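PDB 5LY8: tail component from Lactobacillus phage J-1, which probably recognises cell-wall carbohydrate of the Lactobacillus casei host, this chain being the second carbohydrate-binding module of the evolved distal tail protein. Local coordinates for residues R16-D21 against Q227-E232; V29-G34 against P76-T81; G34-P39 against D46-S51; G80-N85 against V204-W209; F112-T117 against W209-P214. One frame throughout, in Å; residues are numbered along the deposited sequence. Where two conformers were deposited one is given.

Contact 1: residues R16-D21 against Q227-E232; sequences RVYHLD and QDSYFE. With MG (magnesium ion), chain C.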
# COMPACT_ATOMS: atom_id res chain seq x y z
N ARG A 16 -1.23 14.44 11.97
CA ARG A 16 -1.68 13.08 11.78
C ARG A 16 -3.17 13.04 11.52
O ARG A 16 -3.93 13.68 12.25
CB ARG A 16 -1.28 12.19 12.96
CG ARG A 16 -1.26 10.73 12.53
CD ARG A 16 -0.54 9.87 13.51
NE ARG A 16 0.90 9.82 13.24
CZ ARG A 16 1.70 8.94 13.81
NH1 ARG A 16 1.21 8.05 14.66
NH2 ARG A 16 2.99 8.92 13.52
N VAL A 17 -3.58 12.38 10.44
CA VAL A 17 -4.98 12.26 10.06
C VAL A 17 -5.60 11.07 10.79
O VAL A 17 -6.73 11.19 11.27
CB VAL A 17 -5.08 12.13 8.53
CG1 VAL A 17 -6.45 11.65 8.06
CG2 VAL A 17 -4.74 13.47 7.87
N TYR A 18 -4.88 9.94 10.87
CA TYR A 18 -5.41 8.77 11.56
C TYR A 18 -4.22 7.94 11.93
O TYR A 18 -3.15 8.09 11.34
CB TYR A 18 -6.40 7.95 10.68
CG TYR A 18 -5.69 7.10 9.64
CD1 TYR A 18 -5.35 7.62 8.40
CD2 TYR A 18 -5.29 5.80 9.93
CE1 TYR A 18 -4.61 6.88 7.47
CE2 TYR A 18 -4.56 5.05 9.01
CZ TYR A 18 -4.20 5.60 7.81
OH TYR A 18 -3.45 4.89 6.91
N HIS A 19 -4.44 7.01 12.86
CA HIS A 19 -3.43 6.05 13.25
C HIS A 19 -4.14 4.78 13.67
O HIS A 19 -4.99 4.80 14.57
CB HIS A 19 -2.54 6.60 14.38
CG HIS A 19 -1.58 5.58 14.91
ND1 HIS A 19 -1.27 5.52 16.25
CD2 HIS A 19 -0.94 4.57 14.28
CE1 HIS A 19 -0.43 4.52 16.39
NE2 HIS A 19 -0.20 3.91 15.23
N LEU A 20 -3.82 3.68 12.99
CA LEU A 20 -4.31 2.36 13.38
C LEU A 20 -3.16 1.59 14.01
O LEU A 20 -2.15 1.38 13.35
CB LEU A 20 -4.86 1.54 12.19
CG LEU A 20 -5.99 2.23 11.41
CD1 LEU A 20 -6.42 1.39 10.22
CD2 LEU A 20 -7.21 2.53 12.29
N ASP A 21 -3.30 1.20 15.26
CA ASP A 21 -2.31 0.32 15.91
C ASP A 21 -2.81 -1.11 16.01
O ASP A 21 -2.05 -1.99 16.42
CB ASP A 21 -1.88 0.84 17.28
CG ASP A 21 -2.98 1.04 18.30
OD1 ASP A 21 -4.04 0.37 18.18
OD2 ASP A 21 -2.80 1.90 19.19
N GLN A 227 0.95 -4.30 10.93
CA GLN A 227 1.12 -3.98 12.35
C GLN A 227 0.82 -2.55 12.73
O GLN A 227 0.62 -2.27 13.91
CB GLN A 227 2.54 -4.36 12.83
CG GLN A 227 2.95 -5.77 12.38
CD GLN A 227 4.01 -6.47 13.19
OE1 GLN A 227 4.60 -5.90 14.15
NE2 GLN A 227 4.24 -7.75 12.85
N ASP A 228 0.76 -1.63 11.76
CA ASP A 228 0.55 -0.22 12.07
C ASP A 228 0.25 0.49 10.77
O ASP A 228 0.76 0.11 9.71
CB ASP A 228 1.83 0.37 12.71
CG ASP A 228 1.60 1.68 13.43
OD1 ASP A 228 1.06 1.65 14.56
OD2 ASP A 228 1.87 2.75 12.83
N SER A 229 -0.56 1.55 10.86
CA SER A 229 -0.87 2.37 9.69
C SER A 229 -1.08 3.81 10.13
O SER A 229 -1.81 4.04 11.10
CB SER A 229 -2.15 1.88 9.03
OG SER A 229 -2.41 2.53 7.79
N TYR A 230 -0.55 4.78 9.37
CA TYR A 230 -0.88 6.17 9.64
C TYR A 230 -0.64 6.99 8.41
O TYR A 230 0.17 6.63 7.54
CB TYR A 230 -0.17 6.77 10.87
CG TYR A 230 1.34 6.82 10.80
CD1 TYR A 230 2.00 7.91 10.23
CD2 TYR A 230 2.10 5.82 11.38
CE1 TYR A 230 3.39 7.99 10.23
CE2 TYR A 230 3.49 5.88 11.36
CZ TYR A 230 4.13 6.97 10.80
OH TYR A 230 5.51 7.01 10.77
N PHE A 231 -1.29 8.15 8.38
CA PHE A 231 -1.08 9.14 7.34
C PHE A 231 -0.91 10.47 8.05
O PHE A 231 -1.71 10.79 8.95
CB PHE A 231 -2.29 9.23 6.41
CG PHE A 231 -2.17 10.32 5.36
CD1 PHE A 231 -1.69 10.03 4.09
CD2 PHE A 231 -2.48 11.65 5.66
CE1 PHE A 231 -1.59 11.04 3.13
CE2 PHE A 231 -2.34 12.65 4.71
CZ PHE A 231 -1.92 12.35 3.45
N GLU A 232 0.11 11.23 7.66
CA GLU A 232 0.34 12.57 8.16
C GLU A 232 0.55 13.56 7.06
O GLU A 232 1.35 13.31 6.17
CB GLU A 232 1.60 12.64 9.05
CG GLU A 232 1.65 11.76 10.27
CD GLU A 232 2.98 11.82 11.01
OE1 GLU A 232 2.95 11.55 12.23
OE2 GLU A 232 4.04 11.98 10.36
MG MG C . 0.24 -2.53 16.20
O HOH W 1 1.37 -0.39 16.33
O HOH W 2 0.11 -2.34 18.67
O HOH W 3 2.34 -3.48 16.98
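Arg16 and Glu232 form a salt bridge in which two arginine nitrogens converge on one carboxylate oxygen: NE and NH2 of Arg16 both approach Glu232 OE1 from the same face of its plane, NE at 2.9 Å. Gln95 NE2 is bonded to Glu232 OE2. A bend at chi3 (-87°) lays the guanidinium flat on the Tyr230 ring, a cation-pi stack with Arg16 CZ 3.8 Å from the ring centroid and the planes only 16° apart.

Two further side-chain hydrogen bonds cross the pair: His19 NE2 donates to Asp228 OD1 on its syn side at 2.7 Å, and Tyr18 OH donates to Ser229 OG at 2.7 Å, an oxygen also bonded to Asn98. All these groups stand on an antiparallel ladder joining strand 11-20, an outermost strand, to strand 223-238 in the six-stranded sheet of a concanavalin-like fold. Leu20 and Ser229 exchange both backbone bonds there.

Apolar contacts join in: Val17 CG2 meets the edge of the Phe231 ring at CD2, 3.6 Å away, Tyr18 CE1 touches Phe231 CB, and Tyr230 CA makes a CH-pi contact over the face of the Tyr18 ring.

Where the ladder ends, Asp21 O (2.4 Å) and Gln227 O (2.3 Å) bind magnesium together with Gly59 O and three waters, one of which donates to Asp228 OD1.

Contact 2: residues V29-G34 against P76-T81; sequences VTLNNG and PSMSGT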
# COMPACT_ATOMS: atom_id res chain seq x y z
N VAL A 29 -13.01 3.63 9.45
CA VAL A 29 -12.58 2.94 8.23
C VAL A 29 -13.74 2.17 7.63
O VAL A 29 -14.74 1.89 8.31
CB VAL A 29 -11.39 1.98 8.47
CG1 VAL A 29 -10.15 2.72 8.92
CG2 VAL A 29 -11.74 0.84 9.43
N THR A 30 -13.59 1.79 6.35
CA THR A 30 -14.57 0.95 5.68
C THR A 30 -13.88 -0.28 5.12
O THR A 30 -12.74 -0.21 4.65
CB THR A 30 -15.40 1.72 4.67
OG1 THR A 30 -14.52 2.31 3.74
CG2 THR A 30 -16.28 2.78 5.32
N LEU A 31 -14.58 -1.39 5.16
CA LEU A 31 -14.07 -2.67 4.73
C LEU A 31 -14.53 -3.03 3.35
O LEU A 31 -15.70 -2.85 3.02
CB LEU A 31 -14.54 -3.75 5.72
CG LEU A 31 -14.09 -3.54 7.17
CD1 LEU A 31 -14.90 -4.42 8.15
CD2 LEU A 31 -12.57 -3.72 7.31
N ASN A 32 -13.61 -3.55 2.53
CA ASN A 32 -13.94 -4.11 1.23
C ASN A 32 -14.73 -3.19 0.30
O ASN A 32 -15.56 -3.67 -0.48
CB ASN A 32 -14.65 -5.46 1.44
CG ASN A 32 -13.74 -6.42 2.15
OD1 ASN A 32 -12.54 -6.47 1.85
ND2 ASN A 32 -14.28 -7.23 3.03
N ASN A 33 -14.40 -1.89 0.29
CA ASN A 33 -15.10 -0.95 -0.59
C ASN A 33 -14.17 0.18 -1.04
O ASN A 33 -14.61 1.34 -1.19
CB ASN A 33 -16.35 -0.40 0.13
CG ASN A 33 -16.03 0.56 1.25
OD1 ASN A 33 -14.91 0.57 1.79
ND2 ASN A 33 -16.95 1.47 1.56
N GLY A 34 -12.90 -0.15 -1.25
CA GLY A 34 -11.92 0.84 -1.65
C GLY A 34 -11.51 0.73 -3.10
O GLY A 34 -12.25 0.22 -3.94
N PRO A 76 -8.92 -9.15 1.54
CA PRO A 76 -9.56 -8.04 2.26
C PRO A 76 -8.92 -6.70 2.02
O PRO A 76 -7.72 -6.62 1.77
CB PRO A 76 -9.42 -8.45 3.74
CG PRO A 76 -8.21 -9.29 3.76
CD PRO A 76 -8.22 -10.07 2.46
N SER A 77 -9.73 -5.65 2.11
CA SER A 77 -9.24 -4.29 2.06
C SER A 77 -9.82 -3.46 3.17
O SER A 77 -10.92 -3.76 3.71
CB SER A 77 -9.51 -3.63 0.72
OG SER A 77 -10.86 -3.19 0.67
N MET A 78 -9.12 -2.38 3.49
CA MET A 78 -9.53 -1.40 4.48
C MET A 78 -9.24 -0.04 3.88
O MET A 78 -8.19 0.15 3.25
CB MET A 78 -8.76 -1.62 5.78
CG MET A 78 -9.26 -0.75 6.92
SD MET A 78 -8.48 -1.13 8.49
CE MET A 78 -9.18 -2.75 8.80
N SER A 79 -10.18 0.91 4.07
CA SER A 79 -10.05 2.24 3.49
C SER A 79 -10.48 3.30 4.47
O SER A 79 -11.30 3.04 5.34
CB SER A 79 -10.95 2.37 2.26
OG SER A 79 -10.55 1.45 1.25
N GLY A 80 -10.02 4.51 4.23
CA GLY A 80 -10.44 5.66 5.03
C GLY A 80 -10.37 6.93 4.21
O GLY A 80 -9.79 6.96 3.12
N THR A 81 -10.94 7.98 4.76
CA THR A 81 -10.97 9.30 4.13
C THR A 81 -9.90 10.20 4.69
O THR A 81 -9.52 10.09 5.87
CB THR A 81 -12.35 9.93 4.19
OG1 THR A 81 -12.65 10.20 5.55
CG2 THR A 81 -13.40 9.07 3.55
O HOH W 4 -11.91 -0.85 1.87
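The carboxamide of Asn32 is the flat group that reaches across to segment 76-81. Its OD1 accepts the backbone N-H of Ser77 at 2.9 Å, the donor tilted 27° from the plane of the amide, and lies 3.4 Å from Pro76 CA. ND2 of the same amide is bonded to Gly52 O, which fixes the rotation of the group. A second carboxamide, that of Asn33, works within its own segment: Thr30 OG1 donates to a lone pair of Asn33 OD1, in the carbonyl plane, at 2.6 Å.

Between the backbones, Thr30 and Ser79 bond in both directions, and Asn32 N reaches Ser77 O at 2.9 Å from well above the carbonyl plane. A water donates to Thr30 O and Ser77 OG and accepts from Asn33 N, tying the turn to the strand; Ser77 OG is also bonded to Gln50.

Met78 carries the apolar side. Its CG packs 3.8 Å from Val29 CB, and a bend at chi3 (-69°) sets CE alongside Leu31, 3.8 Å from CD2. Trp209, Phe54 and Tyr56 also touch this methionine.

The pairing is that of a short antiparallel strand, 30-31, attached to strand 73-81, whose backbone also bonds to strand 208-216 at Met78 and Ala211, within the mixed sheet of this concanavalin-like module.

Contact 3: residues G34-P39 against D46-S51; sequences GVTAFP and DANVQS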
# COMPACT_ATOMS: atom_id res chain seq x y z
N GLY A 34 -12.90 -0.15 -1.25
CA GLY A 34 -11.92 0.84 -1.65
C GLY A 34 -11.51 0.73 -3.10
O GLY A 34 -12.25 0.22 -3.94
N VAL A 35 -10.30 1.21 -3.39
CA VAL A 35 -9.80 1.28 -4.76
C VAL A 35 -8.55 0.42 -4.86
O VAL A 35 -7.63 0.55 -4.05
CB VAL A 35 -9.46 2.73 -5.16
CG1 VAL A 35 -9.12 2.81 -6.64
CG2 VAL A 35 -10.60 3.70 -4.82
N THR A 36 -8.52 -0.46 -5.87
CA THR A 36 -7.35 -1.32 -6.15
C THR A 36 -6.67 -0.86 -7.42
O THR A 36 -7.29 -0.20 -8.24
CB THR A 36 -7.74 -2.79 -6.29
OG1 THR A 36 -8.56 -2.97 -7.46
CG2 THR A 36 -8.44 -3.31 -5.07
N ALA A 37 -5.37 -1.17 -7.57
CA ALA A 37 -4.58 -0.70 -8.69
C ALA A 37 -4.20 -1.79 -9.69
O ALA A 37 -4.05 -1.50 -10.88
CB ALA A 37 -3.32 -0.01 -8.18
N PHE A 38 -4.03 -3.05 -9.24
CA PHE A 38 -3.55 -4.11 -10.12
C PHE A 38 -4.35 -4.11 -11.43
O PHE A 38 -5.58 -4.23 -11.41
CB PHE A 38 -3.66 -5.47 -9.44
CG PHE A 38 -3.17 -6.57 -10.35
CD1 PHE A 38 -1.82 -6.68 -10.67
CD2 PHE A 38 -4.06 -7.47 -10.92
CE1 PHE A 38 -1.37 -7.69 -11.52
CE2 PHE A 38 -3.60 -8.47 -11.78
CZ PHE A 38 -2.26 -8.57 -12.08
N PRO A 39 -3.67 -3.98 -12.59
CA PRO A 39 -4.39 -3.85 -13.87
C PRO A 39 -4.74 -5.22 -14.43
O PRO A 39 -4.13 -5.71 -15.39
CB PRO A 39 -3.39 -3.10 -14.76
CG PRO A 39 -2.04 -3.52 -14.24
CD PRO A 39 -2.21 -3.74 -12.75
N ASP A 46 -9.64 -11.61 -14.41
CA ASP A 46 -10.92 -10.97 -14.17
C ASP A 46 -10.74 -9.93 -13.07
O ASP A 46 -9.67 -9.82 -12.44
CB ASP A 46 -11.99 -12.02 -13.86
CG ASP A 46 -12.24 -12.91 -15.07
OD1 ASP A 46 -12.24 -12.39 -16.21
OD2 ASP A 46 -12.33 -14.14 -14.88
N ALA A 47 -11.79 -9.12 -12.83
CA ALA A 47 -11.71 -8.00 -11.92
C ALA A 47 -11.24 -8.36 -10.53
O ALA A 47 -11.67 -9.34 -9.95
CB ALA A 47 -13.05 -7.27 -11.84
N ASN A 48 -10.41 -7.47 -9.96
CA ASN A 48 -9.95 -7.60 -8.58
C ASN A 48 -11.14 -7.65 -7.62
O ASN A 48 -12.11 -6.89 -7.81
CB ASN A 48 -9.11 -6.38 -8.21
CG ASN A 48 -7.89 -6.19 -9.08
OD1 ASN A 48 -7.33 -7.16 -9.60
ND2 ASN A 48 -7.45 -4.94 -9.22
N VAL A 49 -11.05 -8.45 -6.57
CA VAL A 49 -12.11 -8.54 -5.56
C VAL A 49 -11.56 -8.17 -4.20
O VAL A 49 -10.45 -8.59 -3.82
CB VAL A 49 -12.78 -9.93 -5.57
CG1 VAL A 49 -13.82 -10.04 -4.44
CG2 VAL A 49 -13.47 -10.18 -6.91
N GLN A 50 -12.35 -7.40 -3.46
CA GLN A 50 -12.06 -7.02 -2.08
C GLN A 50 -13.10 -7.72 -1.23
O GLN A 50 -14.28 -7.39 -1.32
CB GLN A 50 -12.19 -5.50 -1.90
CG GLN A 50 -11.27 -4.70 -2.82
CD GLN A 50 -11.58 -3.23 -2.81
OE1 GLN A 50 -11.48 -2.55 -1.78
NE2 GLN A 50 -11.97 -2.69 -3.96
N SER A 51 -12.69 -8.77 -0.50
CA SER A 51 -13.62 -9.53 0.33
C SER A 51 -12.89 -10.19 1.46
O SER A 51 -11.69 -10.41 1.39
CB SER A 51 -14.35 -10.57 -0.51
OG SER A 51 -13.53 -11.70 -0.75
O HOH W 5 -11.23 -2.87 -7.26
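Gln50 and Asn48 reach from segment 46-51 to the loop 34-39, and their carboxamides do the work that backbone pairing does in a sheet. The result is a loop fastened by side-chain amides beside the mixed sheet of the concanavalin-like fold, with Thr36, Asn48 and Gln50 all touching Trp212 of strand 208-216.

Two hydrogen bonds join the amide of Gln50 to the backbone of a single residue. Gln50 OE1 accepts from Gly34 N at 2.8 Å, and its NE2 donates to Gly34 O at 2.9 Å. In the second bond the glycine oxygen lies in the amide plane of Gln50, yet the donor stands 68° out of the glycine's own carbonyl plane. Ser77 OG is a further partner of OE1, so both polar ends of this side chain are held.

Asn48 spends both N-H bonds of its amide on the loop. Its ND2 donates to Thr36 OG1 at 2.9 Å and, at 3.0 Å, to a lone pair of Phe38 O, bridging two residues of the loop and setting the turn of the amide. A water bonded to Thr36 OG1 adds a weak link to Gln50 NE2.

Van der Waals contacts between carbons and the amides complete the join. Thr36 CG2 rests 3.8 Å from Gln50 NE2. The Phe38 ring, which meets Trp73 edge-to-face, presents its own edge to Asn48, bringing CD2 within 3.5 Å of OD1.

Contact 4: residues G80-N85 against V204-W209; sequences GTIPKN and VPIDGW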
# COMPACT_ATOMS: atom_id res chain seq x y z
N GLY A 80 -10.02 4.51 4.23
CA GLY A 80 -10.44 5.66 5.03
C GLY A 80 -10.37 6.93 4.21
O GLY A 80 -9.79 6.96 3.12
N THR A 81 -10.94 7.98 4.76
CA THR A 81 -10.97 9.30 4.13
C THR A 81 -9.90 10.20 4.69
O THR A 81 -9.52 10.09 5.87
CB THR A 81 -12.35 9.93 4.19
OG1 THR A 81 -12.65 10.20 5.55
CG2 THR A 81 -13.40 9.07 3.55
N ILE A 82 -9.39 11.10 3.84
CA ILE A 82 -8.33 12.03 4.22
C ILE A 82 -8.82 13.44 3.97
O ILE A 82 -9.03 13.80 2.81
CB ILE A 82 -7.02 11.74 3.45
CG1 ILE A 82 -6.51 10.32 3.76
CG2 ILE A 82 -5.93 12.79 3.77
CD1 ILE A 82 -5.34 9.94 2.83
N PRO A 83 -9.04 14.25 5.02
CA PRO A 83 -9.46 15.64 4.82
C PRO A 83 -8.25 16.53 4.52
O PRO A 83 -7.10 16.11 4.66
CB PRO A 83 -10.12 15.99 6.16
CG PRO A 83 -9.46 15.13 7.16
CD PRO A 83 -8.87 13.93 6.45
N LYS A 84 -8.52 17.75 4.10
CA LYS A 84 -7.48 18.76 3.86
C LYS A 84 -6.70 19.03 5.16
O LYS A 84 -7.21 18.82 6.26
CB LYS A 84 -8.12 20.08 3.40
CG LYS A 84 -8.60 19.97 1.96
CD LYS A 84 -9.37 21.24 1.56
CE LYS A 84 -9.65 21.19 0.09
NZ LYS A 84 -10.48 22.35 -0.35
N ASN A 85 -5.46 19.48 5.02
CA ASN A 85 -4.69 19.85 6.20
C ASN A 85 -5.28 21.16 6.82
O ASN A 85 -6.19 21.78 6.26
CB ASN A 85 -3.19 19.94 5.85
CG ASN A 85 -2.78 21.10 4.98
OD1 ASN A 85 -3.49 22.10 4.84
ND2 ASN A 85 -1.60 20.98 4.38
N VAL A 204 -1.77 17.90 -7.62
CA VAL A 204 -2.71 16.79 -7.63
C VAL A 204 -3.15 16.46 -6.20
O VAL A 204 -2.29 16.19 -5.35
CB VAL A 204 -2.09 15.55 -8.34
CG1 VAL A 204 -3.04 14.35 -8.27
CG2 VAL A 204 -1.74 15.89 -9.79
N PRO A 205 -4.46 16.48 -5.92
CA PRO A 205 -4.92 16.22 -4.55
C PRO A 205 -5.11 14.76 -4.22
O PRO A 205 -5.15 13.90 -5.12
CB PRO A 205 -6.26 16.95 -4.49
CG PRO A 205 -6.73 17.04 -5.91
CD PRO A 205 -5.57 16.90 -6.80
N ILE A 206 -5.27 14.49 -2.93
CA ILE A 206 -5.66 13.18 -2.43
C ILE A 206 -6.78 13.35 -1.41
O ILE A 206 -6.87 14.39 -0.73
CB ILE A 206 -4.51 12.29 -1.90
CG1 ILE A 206 -3.76 12.98 -0.80
CG2 ILE A 206 -3.57 11.78 -3.04
CD1 ILE A 206 -2.95 12.03 0.02
N ASP A 207 -7.63 12.32 -1.27
CA ASP A 207 -8.73 12.36 -0.31
C ASP A 207 -9.02 11.01 0.33
O ASP A 207 -10.00 10.89 1.05
CB ASP A 207 -10.03 12.93 -0.95
CG ASP A 207 -10.62 12.01 -2.03
OD1 ASP A 207 -10.17 10.87 -2.14
OD2 ASP A 207 -11.54 12.45 -2.75
N GLY A 208 -8.19 10.00 0.09
CA GLY A 208 -8.48 8.69 0.64
C GLY A 208 -7.33 7.75 0.54
O GLY A 208 -6.35 8.00 -0.17
N TRP A 209 -7.46 6.63 1.26
CA TRP A 209 -6.47 5.56 1.21
C TRP A 209 -7.15 4.22 1.23
O TRP A 209 -8.24 4.09 1.80
CB TRP A 209 -5.47 5.68 2.39
CG TRP A 209 -6.09 5.48 3.75
CD1 TRP A 209 -6.68 6.43 4.52
CD2 TRP A 209 -6.17 4.25 4.49
NE1 TRP A 209 -7.13 5.88 5.69
CE2 TRP A 209 -6.84 4.54 5.69
CE3 TRP A 209 -5.77 2.93 4.24
CZ2 TRP A 209 -7.09 3.57 6.67
CZ3 TRP A 209 -6.04 1.96 5.19
CH2 TRP A 209 -6.65 2.29 6.41
O HOH W 6 -8.56 7.85 7.30
O HOH W 7 -8.68 15.71 0.87
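Trp209 lays its indole over the backbone of Gly80, the residue with which it pairs. Gly80 N sits 3.4 Å above the ring plane, toward the rim, where the glycine has no side chain to intervene; with chi1 at 64°, CG of Trp209 sits between the backbone N and the carbonyl carbon, which brings the ring over Gly80. Tyr18 also stacks on the indole. The setting is the antiparallel join of strands 73-81 and 208-216 in the mixed sheet, beside a classic beta bulge in which Asp207 and Gly208 both face Thr117.

Gly80 and Trp209 exchange backbone bonds, and past them Ile82 N reaches Asp207 O at 2.9 Å from 65° out of the carbonyl plane. Ile82 turns its side chain to the segment 204-209: CG1 approaches the indole edge, 4.0 Å from Trp209 CD1, while Ile82 CD1 meets Ile206 CD1 at 4.2 Å. A water donates to both Ile82 O and Ile206 O. A second water lies in the indole plane, accepting from Trp209 NE1 at 2.9 Å and donating to Thr81 O.

Contact 5: residues F112-T117 against W209-P214; sequences FEFNLT and WTAWFP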
# COMPACT_ATOMS: atom_id res chain seq x y z
N PHE A 112 0.32 -7.20 -1.74
CA PHE A 112 -0.34 -6.13 -1.02
C PHE A 112 -0.22 -4.84 -1.79
O PHE A 112 0.73 -4.65 -2.56
CB PHE A 112 0.08 -5.96 0.45
CG PHE A 112 1.51 -5.56 0.73
CD1 PHE A 112 1.97 -4.29 0.41
CD2 PHE A 112 2.34 -6.40 1.45
CE1 PHE A 112 3.28 -3.91 0.73
CE2 PHE A 112 3.63 -6.00 1.82
CZ PHE A 112 4.08 -4.75 1.48
N GLU A 113 -1.21 -3.97 -1.60
CA GLU A 113 -1.22 -2.61 -2.12
C GLU A 113 -1.50 -1.66 -0.99
O GLU A 113 -2.43 -1.88 -0.21
CB GLU A 113 -2.29 -2.40 -3.20
CG GLU A 113 -2.03 -3.18 -4.47
CD GLU A 113 -3.05 -2.95 -5.56
OE1 GLU A 113 -3.98 -2.12 -5.38
OE2 GLU A 113 -2.94 -3.65 -6.60
N PHE A 114 -0.72 -0.57 -0.93
CA PHE A 114 -1.01 0.59 -0.09
C PHE A 114 -1.22 1.74 -1.07
O PHE A 114 -0.29 2.16 -1.78
CB PHE A 114 0.09 0.88 0.92
CG PHE A 114 0.16 -0.19 1.98
CD1 PHE A 114 -0.86 -0.35 2.90
CD2 PHE A 114 1.22 -1.08 2.03
CE1 PHE A 114 -0.81 -1.36 3.87
CE2 PHE A 114 1.28 -2.09 3.01
CZ PHE A 114 0.26 -2.21 3.93
N ASN A 115 -2.48 2.21 -1.16
CA ASN A 115 -2.92 3.16 -2.17
C ASN A 115 -3.44 4.44 -1.60
O ASN A 115 -4.11 4.44 -0.56
CB ASN A 115 -4.08 2.50 -2.96
CG ASN A 115 -3.67 1.24 -3.67
OD1 ASN A 115 -2.48 1.05 -3.94
ND2 ASN A 115 -4.61 0.35 -3.94
N LEU A 116 -3.14 5.54 -2.31
CA LEU A 116 -3.69 6.86 -2.03
C LEU A 116 -4.53 7.23 -3.24
O LEU A 116 -4.11 7.02 -4.39
CB LEU A 116 -2.60 7.89 -1.76
CG LEU A 116 -1.80 7.60 -0.48
CD1 LEU A 116 -0.58 8.45 -0.41
CD2 LEU A 116 -2.66 7.79 0.79
N THR A 117 -5.73 7.77 -2.98
CA THR A 117 -6.72 8.01 -4.02
C THR A 117 -7.28 9.40 -3.97
O THR A 117 -7.12 10.10 -2.97
CB THR A 117 -7.85 6.96 -3.87
OG1 THR A 117 -8.54 7.15 -2.62
CG2 THR A 117 -7.33 5.51 -3.94
N TRP A 209 -7.46 6.63 1.26
CA TRP A 209 -6.47 5.56 1.21
C TRP A 209 -7.15 4.22 1.23
O TRP A 209 -8.24 4.09 1.80
CB TRP A 209 -5.47 5.68 2.39
CG TRP A 209 -6.09 5.48 3.75
CD1 TRP A 209 -6.68 6.43 4.52
CD2 TRP A 209 -6.17 4.25 4.49
NE1 TRP A 209 -7.13 5.88 5.69
CE2 TRP A 209 -6.84 4.54 5.69
CE3 TRP A 209 -5.77 2.93 4.24
CZ2 TRP A 209 -7.09 3.57 6.67
CZ3 TRP A 209 -6.04 1.96 5.19
CH2 TRP A 209 -6.65 2.29 6.41
N THR A 210 -6.49 3.22 0.64
CA THR A 210 -6.93 1.83 0.68
C THR A 210 -5.72 0.94 0.88
O THR A 210 -4.70 1.14 0.21
CB THR A 210 -7.62 1.40 -0.64
OG1 THR A 210 -8.81 2.17 -0.84
CG2 THR A 210 -7.99 -0.10 -0.65
N ALA A 211 -5.85 -0.08 1.74
CA ALA A 211 -4.86 -1.15 1.90
C ALA A 211 -5.56 -2.46 1.47
O ALA A 211 -6.68 -2.72 1.96
CB ALA A 211 -4.39 -1.23 3.34
N TRP A 212 -4.95 -3.25 0.58
CA TRP A 212 -5.59 -4.45 0.04
C TRP A 212 -4.59 -5.59 0.10
O TRP A 212 -3.43 -5.42 -0.27
CB TRP A 212 -6.06 -4.16 -1.40
CG TRP A 212 -6.71 -5.28 -2.15
CD1 TRP A 212 -7.70 -6.12 -1.70
CD2 TRP A 212 -6.43 -5.66 -3.50
NE1 TRP A 212 -8.07 -6.99 -2.70
CE2 TRP A 212 -7.30 -6.73 -3.82
CE3 TRP A 212 -5.51 -5.22 -4.46
CZ2 TRP A 212 -7.31 -7.33 -5.08
CZ3 TRP A 212 -5.52 -5.82 -5.71
CH2 TRP A 212 -6.39 -6.88 -6.01
N PHE A 213 -5.06 -6.78 0.53
CA PHE A 213 -4.19 -7.92 0.77
C PHE A 213 -4.70 -9.20 0.08
O PHE A 213 -5.13 -10.15 0.74
CB PHE A 213 -4.07 -8.16 2.27
CG PHE A 213 -3.50 -7.01 3.04
CD1 PHE A 213 -4.31 -5.98 3.51
CD2 PHE A 213 -2.14 -6.93 3.26
CE1 PHE A 213 -3.77 -4.92 4.23
CE2 PHE A 213 -1.59 -5.85 3.96
CZ PHE A 213 -2.42 -4.85 4.43
N PRO A 214 -4.61 -9.26 -1.24
CA PRO A 214 -5.14 -10.44 -1.95
C PRO A 214 -4.19 -11.61 -2.14
O PRO A 214 -2.97 -11.47 -2.19
CB PRO A 214 -5.50 -9.86 -3.34
CG PRO A 214 -4.41 -8.79 -3.54
CD PRO A 214 -4.24 -8.17 -2.18
O HOH W 8 -9.57 4.89 -1.24
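Glu113 and Trp212 stand side by side on one face of an antiparallel ladder between strands 110-118 and 208-216, deep in the mixed sheet of the sandwich. The carboxylate meets the indole at its edge, Glu113 OE2 3.5 Å from Trp212 CZ3, with the two planes 78° apart, and Pro214 CG lies over the centre of an indole face. Two reciprocal backbone pairs, Glu113 with Trp212 and Asn115 with Thr210, set this register.

On the other face Phe114 CE1 touches Ala211 CB at 3.6 Å, and its CZ comes 3.8 Å from Phe213 CZ, the rings meeting obliquely; Trp226 packs against both phenylalanines.

Second-shell bonds position the polar groups. Asn115 ND2 donates almost straight (175°) to Glu113 OE1 at 2.9 Å, while Ser125 holds Asn115 OD1. Arg111 forms a salt bridge with Glu113, whose oxygens also take the backbone N-H groups of Ala37 and Phe38. Near the bulge, a water links Thr117 OG1 (2.8 Å) to Thr210 OG1 (2.9 Å), which is also hydrogen-bonded to Ser79 OG.

Contacts 2 to 5 all reach the mixed sheet. Strand 73-81 pairs with strand 30-31 in contact 2 and with strand 208-216 in contact 4; the latter strand continues into contact 5, near the centre of the molecule, and the segments of contacts 4 and 5 alternate along the chain. Contact 1 belongs to the six-stranded sheet and, joining segments near the two chain ends, encloses the other four along the sequence. Its centre lies about 13 Å from that of contact 4, and the sheets meet there, Tyr18 and Phe231 packing on Trp209 and Ile206. Contact 3, nested within contact 2 and sharing Gly34 with it, lies about 23 Å from contact 1, centre to centre. Together they tie two sheets and a covering loop into one sandwich.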